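Local atomic coordinates of tRNA uridine(34) acetyltransferase (Methanocaldococcus infernus, PDB entry 6IA8), a protein that acetylates the wobble uridine of tRNA, using acetyl-CoA and radical S-adenosyl-L-methionine chemistry at an iron-sulfur cluster to form 5-carboxymethyluridine. Residues Lys269-Lys272 against Glu273-Asn277; Tyr321-Ser324 against Ile325-Lys328. All coordinates share one frame; numbering follows the deposited sequence.

Interactions 1 and 2 are the C-terminal turns of two helices, 264-276 and 312-325, that pack against each other in the radical SAM core. Their centres lie about 10 Å apart, and the closest touches between them are packing contacts. CG of F271 rests 3.6 Å from CB of A322, CD1 of I325 reaches CA of K272 at 3.5 Å, F275 CG lies 3.5 Å from P327 CD, and F275 CE2 lies 3.6 Å from M326 CG. Thus F275, at the end of one helix, packs on the segment that leaves the other. Both contacts lie away from the annotated cluster and acetyl-CoA sites; the sulfate beside K328 probably comes from the crystallisation liquor.

Interaction 1 of 2, residues Lys269-Lys272 against Glu273-Asn277; sequences KMFK and EIFTN
The backbone of K269-K272 runs on as helix into E273-T276, with E273 N bonded to K269 O and I274 N to M270 O, both at 2.9 Å, before the regular pattern gives way: F275 N makes a weak bond to F271 O and an ordinary one, 3.2 Å long, to K272 O. That carbonyl also takes the hydroxyl of T276, OG1 lying 2.7 Å from K272 O. The two donors come from opposite faces of the carbonyl plane, neither on a lone pair. Threonine suits this place because its OG1, set between the backbone N and the carbonyl carbon (chi1 62°), turns back onto the last turn.

M270 and I274, both buried, lie alongside each other, M270 CG 3.6 Å from I274 CD1. The unbranched methionine chain lies along the branched isoleucine, which also meets L255 of strand 250-255. F271 and F275 follow one turn apart. CE2 of F275 stands at the edge of the F271 ring, near its plane, 4.5 Å from F271 CD1, while CD2 of F275 sits 3.1 Å from F271 O. Beyond the pair, V318 of helix 312-325 and L255 touch F271. An alanine in place of F275 would probably take away the apolar surface on which M326 and P327 pack and open a gap beside them.

At the end of the helix, E273 OE2 receives a weak bond from N277 ND2, and N277 OD1 accepts from D279 N, so the asparagine joins the helix to the chain beyond it. The chemistry is thus divided: apolar chains anchor this crossover helix of a beta-alpha-beta unit inward, while a threonine hydroxyl supplements the backbone bonding at its C-terminal end.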
loop_
_atom_site.group_PDB
_atom_site.type_symbol
_atom_site.label_atom_id
_atom_site.label_comp_id
_atom_site.label_asym_id
_atom_site.label_seq_id
_atom_site.Cartn_x
_atom_site.Cartn_y
_atom_site.Cartn_z
ATOM N N LYS A 269 -7.307 -7.791 19.692
ATOM C CA LYS A 269 -8.677 -7.450 19.325
ATOM C C LYS A 269 -8.707 -6.377 18.255
ATOM O O LYS A 269 -9.561 -6.420 17.357
ATOM C CB LYS A 269 -9.461 -7.003 20.560
ATOM C CG LYS A 269 -9.787 -8.168 21.507
ATOM C CD LYS A 269 -10.691 -7.735 22.651
ATOM C CE LYS A 269 -11.243 -8.937 23.410
ATOM N NZ LYS A 269 -12.190 -9.740 22.585
ATOM N N MET A 270 -7.767 -5.429 18.309
ATOM C CA MET A 270 -7.708 -4.408 17.271
ATOM C C MET A 270 -7.513 -5.040 15.887
ATOM O O MET A 270 -8.157 -4.652 14.896
ATOM C CB MET A 270 -6.575 -3.421 17.575
ATOM C CG MET A 270 -6.195 -2.571 16.373
ATOM S SD MET A 270 -5.148 -1.131 16.786
ATOM C CE MET A 270 -3.586 -1.879 17.169
ATOM N N PHE A 271 -6.550 -5.952 15.774
ATOM C CA PHE A 271 -6.334 -6.569 14.468
ATOM C C PHE A 271 -7.551 -7.360 14.001
ATOM O O PHE A 271 -7.892 -7.343 12.801
ATOM C CB PHE A 271 -5.075 -7.426 14.504
ATOM C CG PHE A 271 -3.810 -6.581 14.497
ATOM C CD1 PHE A 271 -3.387 -5.943 13.343
ATOM C CD2 PHE A 271 -3.072 -6.423 15.655
ATOM C CE1 PHE A 271 -2.250 -5.152 13.352
ATOM C CE2 PHE A 271 -1.939 -5.618 15.684
ATOM C CZ PHE A 271 -1.519 -4.992 14.534
ATOM N N LYS A 272 -8.187 -8.100 14.910
ATOM C CA LYS A 272 -9.390 -8.826 14.517
ATOM C C LYS A 272 -10.441 -7.846 14.000
ATOM O O LYS A 272 -11.086 -8.074 12.961
ATOM C CB LYS A 272 -9.919 -9.655 15.698
ATOM C CG LYS A 272 -11.176 -10.430 15.400
ATOM C CD LYS A 272 -11.528 -11.383 16.543
ATOM C CE LYS A 272 -12.884 -12.062 16.322
ATOM N NZ LYS A 272 -13.239 -12.976 17.443
ATOM N N GLU A 273 -10.602 -6.727 14.709
ATOM C CA GLU A 273 -11.635 -5.774 14.355
ATOM C C GLU A 273 -11.349 -5.138 13.009
ATOM O O GLU A 273 -12.272 -4.945 12.218
ATOM C CB GLU A 273 -11.774 -4.706 15.435
ATOM C CG GLU A 273 -12.977 -3.817 15.251
ATOM C CD GLU A 273 -13.197 -2.892 16.431
ATOM O OE1 GLU A 273 -12.679 -3.202 17.533
ATOM O OE2 GLU A 273 -13.867 -1.860 16.241
ATOM N N ILE A 274 -10.080 -4.824 12.720
ATOM C CA ILE A 274 -9.716 -4.153 11.475
ATOM C C ILE A 274 -10.033 -5.018 10.263
ATOM O O ILE A 274 -10.258 -4.488 9.158
ATOM C CB ILE A 274 -8.219 -3.766 11.534
ATOM C CG1 ILE A 274 -8.065 -2.515 12.436
ATOM C CG2 ILE A 274 -7.666 -3.533 10.173
ATOM C CD1 ILE A 274 -6.638 -2.188 12.814
ATOM N N PHE A 275 -10.046 -6.343 10.435
ATOM C CA PHE A 275 -10.291 -7.248 9.311
ATOM C C PHE A 275 -11.703 -7.829 9.269
ATOM O O PHE A 275 -12.018 -8.600 8.333
ATOM C CB PHE A 275 -9.276 -8.395 9.334
ATOM C CG PHE A 275 -7.841 -7.926 9.261
ATOM C CD1 PHE A 275 -7.476 -6.944 8.359
ATOM C CD2 PHE A 275 -6.885 -8.440 10.122
ATOM C CE1 PHE A 275 -6.160 -6.473 8.320
ATOM C CE2 PHE A 275 -5.584 -8.010 10.057
ATOM C CZ PHE A 275 -5.230 -7.025 9.167
ATOM N N THR A 276 -12.555 -7.505 10.264
ATOM C CA THR A 276 -13.896 -8.085 10.351
ATOM C C THR A 276 -14.976 -7.052 10.681
ATOM O O THR A 276 -16.143 -7.422 10.858
ATOM C CB THR A 276 -13.983 -9.231 11.387
ATOM O OG1 THR A 276 -13.680 -8.752 12.714
ATOM C CG2 THR A 276 -13.049 -10.376 11.047
ATOM N N ASN A 277 -14.625 -5.774 10.763
ATOM C CA ASN A 277 -15.571 -4.678 10.952
ATOM C C ASN A 277 -15.542 -3.818 9.698
ATOM O O ASN A 277 -14.456 -3.358 9.295
ATOM C CB ASN A 277 -15.170 -3.870 12.175
ATOM C CG ASN A 277 -16.072 -2.691 12.430
ATOM O OD1 ASN A 277 -16.697 -2.145 11.517
ATOM N ND2 ASN A 277 -16.114 -2.261 13.695
#

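Interaction 2 of 2, residues Tyr321-Ser324 against Ile325-Lys328; sequences YAKS and IMPK. With SO4 (sulfate ion), chain B.
This is a local contact across the C-terminal end of helix 312-325, where Y321-S324 meets the segment I325-K328 that leads toward strand 331-332 in the radical SAM core. I325 makes the main side-chain contact, with Y321. Its CG2 lies over one face of the Y321 ring in a CH-pi contact, 4.3 Å from the centroid and 27° off the normal, while I325 CD1 touches Y321 CE2 at 3.6 Å. With CG anti to the backbone N (chi1 175°), the tyrosine brings its broad ring under the crossing isoleucine.

Y321 O is gripped twice: S324 OG donates to it over 2.7 Å, and I325 N lies nearly along the C=O axis. I325 N is shared with A322 O, 3.3 Å away and above that carbonyl's plane. Serine is apt here, being short enough to fold its hydroxyl back onto the preceding turn.

Small A322 suits a buried site between helices. M326, long and pliant, passes it with CG 3.6 Å from A322 O, its CE only loosely near A322 CB, and reaches V285 and I287 of strand 284-287. M326 N bonds only weakly to K323 O, but one water donates to both K323 O and M326 O, at 2.7 Å each. Farther on, K328 N donates to sulfate O2 over 2.9 Å, at 166°. The helix therefore ends with its last carbonyls served by a serine hydroxyl, the one shared amide of I325, a weak bond from M326 N and a water, as the chain turns away into P327.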
loop_
_atom_site.group_PDB
_atom_site.type_symbol
_atom_site.label_atom_id
_atom_site.label_comp_id
_atom_site.label_asym_id
_atom_site.label_seq_id
_atom_site.Cartn_x
_atom_site.Cartn_y
_atom_site.Cartn_z
ATOM N N TYR A 321 -0.045 -13.289 15.898
ATOM C CA TYR A 321 -1.499 -13.370 15.874
ATOM C C TYR A 321 -2.063 -12.612 14.681
ATOM O O TYR A 321 -2.891 -13.136 13.927
ATOM C CB TYR A 321 -2.092 -12.826 17.182
ATOM C CG TYR A 321 -3.601 -12.785 17.140
ATOM C CD1 TYR A 321 -4.355 -13.942 17.340
ATOM C CD2 TYR A 321 -4.269 -11.614 16.816
ATOM C CE1 TYR A 321 -5.738 -13.920 17.264
ATOM C CE2 TYR A 321 -5.643 -11.584 16.727
ATOM C CZ TYR A 321 -6.373 -12.730 16.948
ATOM O OH TYR A 321 -7.742 -12.668 16.841
ATOM N N ALA A 322 -1.669 -11.351 14.523
ATOM C CA ALA A 322 -2.212 -10.543 13.441
ATOM C C ALA A 322 -2.028 -11.227 12.095
ATOM O O ALA A 322 -2.971 -11.297 11.300
ATOM C CB ALA A 322 -1.562 -9.163 13.423
ATOM N N LYS A 323 -0.821 -11.742 11.816
ATOM C CA LYS A 323 -0.619 -12.420 10.539
ATOM C C LYS A 323 -1.454 -13.689 10.421
ATOM O O LYS A 323 -1.857 -14.064 9.314
ATOM C CB LYS A 323 0.855 -12.743 10.357
ATOM C CG LYS A 323 1.714 -11.481 10.078
ATOM C CD LYS A 323 3.141 -11.882 9.679
ATOM C CE LYS A 323 3.503 -11.264 8.327
ATOM N NZ LYS A 323 4.893 -11.575 7.901
ATOM N N SER A 324 -1.662 -14.406 11.523
ATOM C CA SER A 324 -2.406 -15.656 11.445
ATOM C C SER A 324 -3.874 -15.422 11.093
ATOM O O SER A 324 -4.541 -16.348 10.620
ATOM C CB SER A 324 -2.326 -16.415 12.779
ATOM O OG SER A 324 -3.164 -15.797 13.732
ATOM N N ILE A 325 -4.413 -14.232 11.362
ATOM C CA ILE A 325 -5.808 -13.940 11.029
ATOM C C ILE A 325 -5.946 -13.000 9.846
ATOM O O ILE A 325 -7.072 -12.661 9.491
ATOM C CB ILE A 325 -6.589 -13.368 12.231
ATOM C CG1 ILE A 325 -6.027 -11.976 12.607
ATOM C CG2 ILE A 325 -6.556 -14.369 13.378
ATOM C CD1 ILE A 325 -7.011 -11.112 13.409
ATOM N N MET A 326 -4.855 -12.552 9.236
ATOM C CA MET A 326 -4.968 -11.612 8.114
ATOM C C MET A 326 -5.704 -12.259 6.944
ATOM O O MET A 326 -5.341 -13.359 6.538
ATOM C CB MET A 326 -3.590 -11.165 7.635
ATOM C CG MET A 326 -3.207 -9.800 8.045
ATOM S SD MET A 326 -1.489 -9.494 7.632
ATOM C CE MET A 326 -1.068 -8.455 9.067
ATOM N N PRO A 327 -6.725 -11.625 6.380
ATOM C CA PRO A 327 -7.395 -12.208 5.208
ATOM C C PRO A 327 -6.473 -12.285 4.001
ATOM O O PRO A 327 -5.412 -11.669 3.924
ATOM C CB PRO A 327 -8.574 -11.259 4.945
ATOM C CG PRO A 327 -8.811 -10.588 6.313
ATOM C CD PRO A 327 -7.457 -10.485 6.949
ATOM N N LYS A 328 -6.925 -13.053 3.020
ATOM C CA LYS A 328 -6.153 -13.253 1.806
ATOM C C LYS A 328 -6.015 -11.973 1.008
ATOM O O LYS A 328 -5.152 -11.902 0.131
ATOM C CB LYS A 328 -6.816 -14.319 0.926
ATOM C CG LYS A 328 -6.868 -15.707 1.558
ATOM C CD LYS A 328 -7.627 -16.696 0.655
ATOM C CE LYS A 328 -7.704 -18.083 1.275
ATOM N NZ LYS A 328 -8.135 -19.112 0.286
HETATM S S SO4 B . -10.032 -14.918 4.232
HETATM O O1 SO4 B . -10.667 -16.047 3.550
HETATM O O2 SO4 B . -9.653 -13.920 3.233
HETATM O O3 SO4 B . -8.843 -15.361 4.900
HETATM O O4 SO4 B . -10.931 -14.366 5.240
HETATM O O HOH W 1 -3.188 -14.931 7.139
#